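Local coordinates for uncharacterized protein (PDB 3KFW) that is of unknown function but, as a member of the PaaX family with a helix-turn-helix region, probably binds DNA as a transcriptional regulator, at residues H17-A23 / R55-R61; Q28-F33 / R229-T233; N87-V93 / G121-D127. One frame throughout, in Å; residues are numbered along the deposited sequence.

Interactions 1 and 2 lie on the same side of the chain's centre, their centres 15 Å apart and their nearest atoms about 5 Å apart, and interaction 3 lies on the opposite side, its centre about 45 Å from that of interaction 1 and about 46 Å from that of interaction 2. Interaction 1 joins the loop before helix 23-30 to a β-hairpin within the PaaX-like, helix-turn-helix region. Interaction 2 takes up the far end of that same helix and ties it to the C-terminal helix 212-234, so residues 196 apart in sequence meet. Interaction 3 pairs two strands of the Cas2-like central region, where a second subunit also packs.

Interaction 1: residues H17-A23 / R55-R61; sequences HPAWATA and RSADGYR
Arg61 threads its side chain between Trp20 and His17 and ends on the backbone of Pro18. Its CB starts against the carbonyl of Ala19, 3.2 Å from Ala19 O. CG is placed between the backbone N and the carbonyl carbon (chi1 77°), which sets it over the six-membered ring of Trp20 in a CH-pi contact, 3.9 Å from the centroid. The chain then runs extended: CD passes above the middle of the indole and touches His17, with Arg61 CD 3.5 Å from His17 CD2. Arg61 NE follows, 3.5 Å from Trp20 CZ2. The guanidinium is sandwiched, the indole plane 15° from its own on one face and the imidazole of His17, inclined by 29°, on the other. At the tip, NH1 donates to a lone pair of the Pro18 carbonyl (Arg61 NH1 to Pro18 O 3.1 Å), which fixes the rotation of the group.

The opposite face of the Trp20 six-membered ring receives Ser56, whose CB stands 3.7 Å from the ring centroid. Ser56 OG also accepts from Asp58 N in an ST turn, inside the type I turn that ends at Gly59. Beyond the tryptophan a single antiparallel bridge closes the backbones, Ala21 N to Tyr60 O at 2.6 Å and Tyr60 N to Ala21 O at 2.8 Å. Tyr60 itself packs on Leu26, Leu44 and Val48. A short extended segment between the first two helices, paired with the second strand of a two-stranded hairpin, is consistent with the winged helix-turn-helix fold, in which strand 59-62 would belong to the wing hairpin.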
loop_
_atom_site.group_PDB
_atom_site.type_symbol
_atom_site.label_atom_id
_atom_site.label_comp_id
_atom_site.label_asym_id
_atom_site.label_seq_id
_atom_site.Cartn_x
_atom_site.Cartn_y
_atom_site.Cartn_z
ATOM N N HIS A 17 12.896 46.919 -2.293
ATOM C CA HIS A 17 14.322 46.587 -2.247
ATOM C C HIS A 17 15.021 46.835 -3.606
ATOM O O HIS A 17 14.541 46.370 -4.613
ATOM C CB HIS A 17 14.536 45.158 -1.758
ATOM C CG HIS A 17 15.916 44.922 -1.244
ATOM N ND1 HIS A 17 17.002 44.731 -2.083
ATOM C CD2 HIS A 17 16.407 44.891 0.021
ATOM C CE1 HIS A 17 18.093 44.562 -1.357
ATOM N NE2 HIS A 17 17.763 44.662 -0.078
ATOM N N PRO A 18 16.151 47.553 -3.634
ATOM C CA PRO A 18 17.040 48.034 -2.546
ATOM C C PRO A 18 16.709 49.397 -1.940
ATOM O O PRO A 18 17.452 49.868 -1.077
ATOM C CB PRO A 18 18.426 48.160 -3.262
ATOM C CG PRO A 18 18.078 48.633 -4.609
ATOM C CD PRO A 18 16.737 47.865 -4.959
ATOM N N ALA A 19 15.670 50.068 -2.421
ATOM C CA ALA A 19 15.282 51.352 -1.805
ATOM C C ALA A 19 14.891 51.165 -0.297
ATOM O O ALA A 19 14.580 50.059 0.124
ATOM C CB ALA A 19 14.159 52.027 -2.618
ATOM N N TRP A 20 14.958 52.227 0.496
ATOM C CA TRP A 20 14.758 52.168 1.966
ATOM C C TRP A 20 13.526 52.967 2.168
ATOM O O TRP A 20 13.255 53.902 1.379
ATOM C CB TRP A 20 15.856 52.914 2.713
ATOM C CG TRP A 20 17.193 52.297 2.642
ATOM C CD1 TRP A 20 18.154 52.506 1.672
ATOM C CD2 TRP A 20 17.763 51.355 3.584
ATOM N NE1 TRP A 20 19.248 51.741 1.951
ATOM C CE2 TRP A 20 19.052 51.045 3.125
ATOM C CE3 TRP A 20 17.285 50.716 4.735
ATOM C CZ2 TRP A 20 19.889 50.152 3.802
ATOM C CZ3 TRP A 20 18.130 49.830 5.408
ATOM C CH2 TRP A 20 19.412 49.556 4.935
ATOM N N ALA A 21 12.788 52.604 3.216
ATOM C CA ALA A 21 11.531 53.227 3.546
ATOM C C ALA A 21 11.624 53.745 5.015
ATOM O O ALA A 21 11.891 52.955 5.943
ATOM C CB ALA A 21 10.415 52.225 3.387
ATOM N N THR A 22 11.408 55.052 5.209
ATOM C CA THR A 22 11.478 55.651 6.545
ATOM C C THR A 22 10.287 55.224 7.353
ATOM O O THR A 22 9.196 55.011 6.802
ATOM C CB THR A 22 11.494 57.207 6.520
ATOM O OG1 THR A 22 10.182 57.726 6.206
ATOM C CG2 THR A 22 12.565 57.758 5.513
ATOM N N ALA A 23 10.483 55.110 8.660
ATOM C CA ALA A 23 9.367 54.994 9.617
ATOM C C ALA A 23 8.153 55.838 9.230
ATOM O O ALA A 23 7.053 55.329 9.121
ATOM C CB ALA A 23 9.835 55.388 10.974
ATOM N N ARG A 55 17.787 47.827 9.308
ATOM C CA ARG A 55 17.600 49.278 9.406
ATOM C C ARG A 55 18.870 50.107 9.164
ATOM O O ARG A 55 19.993 49.666 9.382
ATOM C CB ARG A 55 16.922 49.689 10.730
ATOM C CG ARG A 55 17.757 49.645 11.988
ATOM C CD ARG A 55 16.938 50.160 13.174
ATOM N NE ARG A 55 17.540 49.883 14.497
ATOM C CZ ARG A 55 18.626 49.116 14.709
ATOM N NH1 ARG A 55 19.208 48.518 13.682
ATOM N NH2 ARG A 55 19.115 48.920 15.940
ATOM N N SER A 56 18.682 51.338 8.722
ATOM C CA SER A 56 19.820 52.204 8.559
ATOM C C SER A 56 19.342 53.599 8.875
ATOM O O SER A 56 18.181 53.782 9.197
ATOM C CB SER A 56 20.302 52.097 7.116
ATOM O OG SER A 56 19.393 52.774 6.278
ATOM N N ALA A 57 20.227 54.576 8.767
ATOM C CA ALA A 57 19.841 55.985 8.835
ATOM C C ALA A 57 18.749 56.337 7.827
ATOM O O ALA A 57 17.909 57.201 8.107
ATOM C CB ALA A 57 21.029 56.872 8.649
ATOM N N ASP A 58 18.704 55.666 6.681
ATOM C CA ASP A 58 17.617 55.971 5.707
ATOM C C ASP A 58 16.295 55.200 5.916
ATOM O O ASP A 58 15.292 55.458 5.215
ATOM C CB ASP A 58 18.113 55.853 4.271
ATOM C CG ASP A 58 19.323 56.718 4.001
ATOM O OD1 ASP A 58 19.281 57.954 4.096
ATOM O OD2 ASP A 58 20.372 56.146 3.695
ATOM N N GLY A 59 16.303 54.259 6.867
ATOM C CA GLY A 59 15.080 53.656 7.393
ATOM C C GLY A 59 15.097 52.139 7.346
ATOM O O GLY A 59 15.902 51.505 8.013
ATOM N N TYR A 60 14.220 51.554 6.539
ATOM C CA TYR A 60 14.006 50.113 6.545
ATOM C C TYR A 60 13.857 49.554 5.116
ATOM O O TYR A 60 13.331 50.231 4.215
ATOM C CB TYR A 60 12.751 49.792 7.360
ATOM C CG TYR A 60 12.755 50.269 8.820
ATOM C CD1 TYR A 60 13.250 49.453 9.829
ATOM C CD2 TYR A 60 12.245 51.530 9.184
ATOM C CE1 TYR A 60 13.250 49.868 11.161
ATOM C CE2 TYR A 60 12.228 51.976 10.567
ATOM C CZ TYR A 60 12.732 51.134 11.546
ATOM O OH TYR A 60 12.784 51.515 12.913
ATOM N N ARG A 61 14.378 48.349 4.908
ATOM C CA ARG A 61 14.194 47.620 3.688
ATOM C C ARG A 61 14.338 46.133 4.085
ATOM O O ARG A 61 14.815 45.835 5.192
ATOM C CB ARG A 61 15.189 48.037 2.591
ATOM C CG ARG A 61 16.553 47.482 2.788
ATOM C CD ARG A 61 17.503 47.763 1.625
ATOM N NE ARG A 61 18.864 47.357 1.964
ATOM C CZ ARG A 61 19.941 47.583 1.206
ATOM N NH1 ARG A 61 19.799 48.193 0.033
ATOM N NH2 ARG A 61 21.148 47.162 1.601
#

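Interaction 2: residues Q28-F33 / R229-T233; sequences QLTADF and RRDAT
With CG anti to its carbonyl carbon (chi1 -78°) and a bend at chi3 (73°), Arg229 carries its guanidinium from helix 212-234 to Leu29 and Asp32. The contact is a helix-to-helix junction: it docks helix 23-30 and the residues following it, part of the helix-turn-helix region, on the long C-terminal helix. NH2 is shared by two acceptors. It donates to the backbone of Leu29 (Arg229 NH2 to Leu29 O 2.8 Å), in a nearly straight bond of 166° that lies in the guanidinium plane, and it forms a salt bridge with Asp32, whose OD1 is 2.9 Å from Arg229 NH2. The carboxylate plane stands almost perpendicular to the guanidinium.

Leu29 provides the apolar half. Its CD2 lies over one face of the guanidinium, 3.7 Å above the plane, and also fits against the Arg229 backbone, while CD1 turns to the next residue, with Leu29 CD1 3.8 Å from Arg230 CG. Val12 of helix 5-13 touches Leu29 as well. Arg230 takes its polar end elsewhere, its NH2 bonding to Val12 O and Leu14 O. One turn along, Thr233 returns its hydroxyl to its own helix, Thr233 OG1 donating to Arg229 O at 3.2 Å. The same OG1 also lies against Leu29 CD2, and the methyl meets Gln28: Thr233 CG2 rests 3.7 Å from Gln28 NE2.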
loop_
_atom_site.group_PDB
_atom_site.type_symbol
_atom_site.label_atom_id
_atom_site.label_comp_id
_atom_site.label_asym_id
_atom_site.label_seq_id
_atom_site.Cartn_x
_atom_site.Cartn_y
_atom_site.Cartn_z
ATOM N N GLN A 28 2.619 56.112 7.225
ATOM C CA GLN A 28 1.632 56.566 6.246
ATOM C C GLN A 28 1.004 55.444 5.417
ATOM O O GLN A 28 -0.195 55.397 5.257
ATOM C CB GLN A 28 2.235 57.648 5.355
ATOM C CG GLN A 28 2.544 58.897 6.154
ATOM C CD GLN A 28 3.310 59.956 5.380
ATOM O OE1 GLN A 28 2.727 60.958 4.960
ATOM N NE2 GLN A 28 4.636 59.756 5.208
ATOM N N LEU A 29 1.811 54.517 4.931
ATOM C CA LEU A 29 1.310 53.437 4.083
ATOM C C LEU A 29 0.600 52.351 4.880
ATOM O O LEU A 29 -0.166 51.551 4.334
ATOM C CB LEU A 29 2.475 52.815 3.321
ATOM C CG LEU A 29 3.132 53.703 2.254
ATOM C CD1 LEU A 29 4.660 53.444 2.031
ATOM C CD2 LEU A 29 2.325 53.552 0.977
ATOM N N THR A 30 0.862 52.324 6.175
ATOM C CA THR A 30 0.401 51.240 7.022
ATOM C C THR A 30 -0.951 51.508 7.691
ATOM O O THR A 30 -1.522 50.603 8.298
ATOM C CB THR A 30 1.473 50.943 8.100
ATOM O OG1 THR A 30 1.370 49.587 8.525
ATOM C CG2 THR A 30 1.337 51.883 9.317
ATOM N N ALA A 31 -1.457 52.739 7.557
ATOM C CA ALA A 31 -2.604 53.266 8.348
ATOM C C ALA A 31 -4.000 53.027 7.741
ATOM O O ALA A 31 -5.007 52.939 8.458
ATOM C CB ALA A 31 -2.411 54.762 8.627
ATOM N N ASP A 32 -4.065 52.956 6.421
ATOM C CA ASP A 32 -5.301 52.628 5.718
ATOM C C ASP A 32 -5.637 51.175 6.049
ATOM O O ASP A 32 -6.746 50.709 5.793
ATOM C CB ASP A 32 -5.100 52.782 4.213
ATOM C CG ASP A 32 -4.070 53.891 3.855
ATOM O OD1 ASP A 32 -2.887 53.931 4.384
ATOM O OD2 ASP A 32 -4.478 54.732 3.012
ATOM N N PHE A 33 -4.657 50.473 6.619
ATOM C CA PHE A 33 -4.814 49.102 7.073
ATOM C C PHE A 33 -5.128 49.108 8.547
ATOM O O PHE A 33 -5.527 48.086 9.105
ATOM C CB PHE A 33 -3.547 48.311 6.877
ATOM C CG PHE A 33 -3.227 47.996 5.455
ATOM C CD1 PHE A 33 -2.433 48.853 4.707
ATOM C CD2 PHE A 33 -3.655 46.812 4.885
ATOM C CE1 PHE A 33 -2.077 48.556 3.414
ATOM C CE2 PHE A 33 -3.327 46.497 3.578
ATOM C CZ PHE A 33 -2.520 47.376 2.839
ATOM N N ARG A 229 1.257 52.938 -4.429
ATOM C CA ARG A 229 1.001 53.672 -3.178
ATOM C C ARG A 229 2.279 54.165 -2.515
ATOM O O ARG A 229 2.296 55.207 -1.851
ATOM C CB ARG A 229 0.291 52.771 -2.177
ATOM C CG ARG A 229 -1.176 52.588 -2.426
ATOM C CD ARG A 229 -1.799 51.693 -1.381
ATOM N NE ARG A 229 -1.946 52.353 -0.078
ATOM C CZ ARG A 229 -1.315 51.992 1.051
ATOM N NH1 ARG A 229 -0.466 50.955 1.065
ATOM N NH2 ARG A 229 -1.538 52.673 2.180
ATOM N N ARG A 230 3.343 53.386 -2.689
ATOM C CA ARG A 230 4.623 53.628 -2.060
ATOM C C ARG A 230 5.476 54.592 -2.868
ATOM O O ARG A 230 6.458 55.114 -2.353
ATOM C CB ARG A 230 5.336 52.297 -1.856
ATOM C CG ARG A 230 6.604 52.371 -1.097
ATOM C CD ARG A 230 7.421 51.111 -1.188
ATOM N NE ARG A 230 7.674 50.671 -2.553
ATOM C CZ ARG A 230 7.381 49.449 -2.963
ATOM N NH1 ARG A 230 7.605 49.073 -4.208
ATOM N NH2 ARG A 230 6.847 48.594 -2.102
ATOM N N ASP A 231 5.110 54.848 -4.119
ATOM C CA ASP A 231 5.754 55.921 -4.893
ATOM C C ASP A 231 5.017 57.219 -4.674
ATOM O O ASP A 231 5.627 58.283 -4.642
ATOM C CB ASP A 231 5.764 55.611 -6.388
ATOM C CG ASP A 231 6.231 54.203 -6.688
ATOM O OD1 ASP A 231 7.026 53.645 -5.899
ATOM O OD2 ASP A 231 5.788 53.636 -7.705
ATOM N N ALA A 232 3.695 57.132 -4.540
ATOM C CA ALA A 232 2.857 58.287 -4.205
ATOM C C ALA A 232 3.363 59.011 -2.939
ATOM O O ALA A 232 3.623 60.242 -2.957
ATOM C CB ALA A 232 1.408 57.853 -4.047
ATOM N N THR A 233 3.531 58.229 -1.868
ATOM C CA THR A 233 4.074 58.712 -0.585
ATOM C C THR A 233 5.555 59.122 -0.639
ATOM O O THR A 233 5.930 60.165 -0.083
ATOM C CB THR A 233 3.859 57.673 0.530
ATOM O OG1 THR A 233 2.482 57.263 0.529
ATOM C CG2 THR A 233 4.211 58.250 1.898
#

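Interaction 3: residues N87-V93 / G121-D127; sequences NWHMLIV and GVWMRPD
Asn87 O is gripped twice, by Asp127 N across the contact at 3.0 Å and by the indole NE1 of Trp84. From here strands 88-93 and 122-126 run antiparallel, their axes at 165°. Leu91 and Trp123 form a hydrogen-bonded pair with nearly straight bonds, Leu91 N to Trp123 O at 2.9 Å and Trp123 N to Leu91 O at 3.0 Å; Val93 N continues the series to Gly121 O.

His89 lies with its ring face against Asp127, whose CB is 3.5 Å from the imidazole centroid. Trp88 and Pro126 lie side by side, Pro126 CG over the six-membered ring. The selenomethionines Met90 and Met124 share a face of the sheet (Met90 CG to Met124 CG 3.7 Å), and the bend of Met124 at chi3 (78°) brings its CE to 3.7 Å from Trp88 CB.

Strand 88-93 is flanked by 122-126 and 141-147 in a four-stranded sheet of ferredoxin-like strand order, consistent with a Cas2-like domain. Helix 100-112 covers Leu91 and Trp123, and helix 151-158 meets Trp88 and Met124, while Met90 and Val122 each pack on their own counterpart in the second subunit.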
loop_
_atom_site.group_PDB
_atom_site.type_symbol
_atom_site.label_atom_id
_atom_site.label_comp_id
_atom_site.label_asym_id
_atom_site.label_seq_id
_atom_site.Cartn_x
_atom_site.Cartn_y
_atom_site.Cartn_z
ATOM N N ASN A 87 5.096 13.297 -21.740
ATOM C CA ASN A 87 5.820 12.537 -20.742
ATOM C C ASN A 87 5.513 13.002 -19.333
ATOM O O ASN A 87 5.298 14.198 -19.113
ATOM C CB ASN A 87 7.313 12.600 -20.981
ATOM C CG ASN A 87 7.727 11.847 -22.217
ATOM O OD1 ASN A 87 7.830 10.624 -22.216
ATOM N ND2 ASN A 87 7.988 12.579 -23.281
ATOM N N TRP A 88 5.515 12.048 -18.402
ATOM C CA TRP A 88 5.273 12.290 -17.011
ATOM C C TRP A 88 6.501 11.900 -16.177
ATOM O O TRP A 88 7.146 10.878 -16.428
ATOM C CB TRP A 88 4.076 11.424 -16.554
ATOM C CG TRP A 88 2.789 11.826 -17.207
ATOM C CD1 TRP A 88 2.417 11.602 -18.522
ATOM C CD2 TRP A 88 1.700 12.521 -16.600
ATOM N NE1 TRP A 88 1.173 12.103 -18.749
ATOM C CE2 TRP A 88 0.696 12.674 -17.602
ATOM C CE3 TRP A 88 1.453 12.988 -15.313
ATOM C CZ2 TRP A 88 -0.524 13.324 -17.359
ATOM C CZ3 TRP A 88 0.238 13.602 -15.048
ATOM C CH2 TRP A 88 -0.741 13.794 -16.095
ATOM N N HIS A 89 6.820 12.711 -15.178
ATOM C CA HIS A 89 7.731 12.288 -14.132
ATOM C C HIS A 89 6.995 11.353 -13.206
ATOM O O HIS A 89 5.853 11.624 -12.845
ATOM C CB HIS A 89 8.269 13.492 -13.349
ATOM C CG HIS A 89 9.326 14.254 -14.093
ATOM N ND1 HIS A 89 9.569 15.604 -13.890
ATOM C CD2 HIS A 89 10.193 13.850 -15.057
ATOM C CE1 HIS A 89 10.560 15.981 -14.671
ATOM N NE2 HIS A 89 10.956 14.939 -15.385
HETATM N N MSE A 90 7.651 10.272 -12.794
HETATM C CA MSE A 90 7.034 9.304 -11.892
HETATM C C MSE A 90 7.931 8.927 -10.742
HETATM O O MSE A 90 9.063 8.496 -10.902
HETATM C CB MSE A 90 6.656 8.055 -12.647
HETATM C CG MSE A 90 5.515 7.303 -11.997
HETATM SE SE MSE A 90 4.886 5.884 -13.193
HETATM C CE MSE A 90 5.861 4.592 -12.135
ATOM N N LEU A 91 7.416 9.078 -9.552
ATOM C CA LEU A 91 8.184 8.738 -8.417
ATOM C C LEU A 91 7.425 7.655 -7.639
ATOM O O LEU A 91 6.331 7.885 -7.196
ATOM C CB LEU A 91 8.438 9.990 -7.574
ATOM C CG LEU A 91 9.257 11.139 -8.178
ATOM C CD1 LEU A 91 9.190 12.374 -7.203
ATOM C CD2 LEU A 91 10.682 10.749 -8.431
ATOM N N ILE A 92 8.046 6.479 -7.521
ATOM C CA ILE A 92 7.552 5.300 -6.835
ATOM C C ILE A 92 8.257 5.202 -5.483
ATOM O O ILE A 92 9.471 5.084 -5.442
ATOM C CB ILE A 92 7.946 4.002 -7.644
ATOM C CG1 ILE A 92 7.503 4.082 -9.091
ATOM C CG2 ILE A 92 7.358 2.711 -6.994
ATOM C CD1 ILE A 92 6.068 4.359 -9.196
ATOM N N VAL A 93 7.526 5.225 -4.381
ATOM C CA VAL A 93 8.231 5.107 -3.117
ATOM C C VAL A 93 8.556 3.648 -2.822
ATOM O O VAL A 93 7.676 2.793 -2.904
ATOM C CB VAL A 93 7.598 5.941 -1.936
ATOM C CG1 VAL A 93 6.350 6.706 -2.368
ATOM C CG2 VAL A 93 7.408 5.100 -0.649
ATOM N N GLY A 121 1.796 5.410 -2.837
ATOM C CA GLY A 121 3.210 5.247 -3.191
ATOM C C GLY A 121 3.585 5.553 -4.656
ATOM O O GLY A 121 4.732 5.322 -5.064
ATOM N N VAL A 122 2.615 6.026 -5.448
ATOM C CA VAL A 122 2.818 6.384 -6.824
ATOM C C VAL A 122 2.452 7.870 -7.040
ATOM O O VAL A 122 1.266 8.240 -7.038
ATOM C CB VAL A 122 1.894 5.544 -7.758
ATOM C CG1 VAL A 122 2.267 5.775 -9.169
ATOM C CG2 VAL A 122 1.983 4.051 -7.449
ATOM N N TRP A 123 3.458 8.712 -7.253
ATOM C CA TRP A 123 3.257 10.114 -7.449
ATOM C C TRP A 123 3.694 10.453 -8.863
ATOM O O TRP A 123 4.661 9.866 -9.351
ATOM C CB TRP A 123 4.069 10.897 -6.433
ATOM C CG TRP A 123 3.687 10.693 -5.018
ATOM C CD1 TRP A 123 4.096 9.664 -4.190
ATOM C CD2 TRP A 123 2.878 11.545 -4.213
ATOM N NE1 TRP A 123 3.594 9.836 -2.932
ATOM C CE2 TRP A 123 2.835 10.969 -2.907
ATOM C CE3 TRP A 123 2.178 12.735 -4.458
ATOM C CZ2 TRP A 123 2.082 11.516 -1.865
ATOM C CZ3 TRP A 123 1.444 13.300 -3.419
ATOM C CH2 TRP A 123 1.390 12.686 -2.141
HETATM N N MSE A 124 2.978 11.359 -9.538
HETATM C CA MSE A 124 3.285 11.690 -10.948
HETATM C C MSE A 124 3.003 13.110 -11.212
HETATM O O MSE A 124 2.274 13.740 -10.467
HETATM C CB MSE A 124 2.391 10.960 -11.943
HETATM C CG MSE A 124 2.542 9.527 -11.935
HETATM SE SE MSE A 124 1.147 8.640 -12.967
HETATM C CE MSE A 124 1.870 8.994 -14.750
ATOM N N ARG A 125 3.556 13.602 -12.306
ATOM C CA ARG A 125 3.198 14.912 -12.836
ATOM C C ARG A 125 3.788 15.005 -14.230
ATOM O O ARG A 125 4.655 14.216 -14.569
ATOM C CB ARG A 125 3.689 16.066 -11.932
ATOM C CG ARG A 125 5.189 16.263 -11.938
ATOM C CD ARG A 125 5.546 17.717 -12.177
ATOM N NE ARG A 125 4.466 18.566 -11.686
ATOM C CZ ARG A 125 3.717 19.347 -12.449
ATOM N NH1 ARG A 125 3.932 19.402 -13.737
ATOM N NH2 ARG A 125 2.752 20.056 -11.901
ATOM N N PRO A 126 3.288 15.936 -15.068
ATOM C CA PRO A 126 3.912 16.092 -16.394
ATOM C C PRO A 126 5.361 16.564 -16.259
ATOM O O PRO A 126 5.682 17.201 -15.278
ATOM C CB PRO A 126 3.050 17.159 -17.057
ATOM C CG PRO A 126 1.754 17.140 -16.318
ATOM C CD PRO A 126 2.040 16.722 -14.930
ATOM N N ASP A 127 6.242 16.282 -17.214
ATOM C CA ASP A 127 7.626 16.680 -17.011
ATOM C C ASP A 127 7.917 18.114 -17.462
ATOM O O ASP A 127 9.077 18.443 -17.720
ATOM C CB ASP A 127 8.593 15.683 -17.650
ATOM C CG ASP A 127 8.612 15.769 -19.146
ATOM O OD1 ASP A 127 7.728 16.449 -19.690
ATOM O OD2 ASP A 127 9.511 15.172 -19.794
#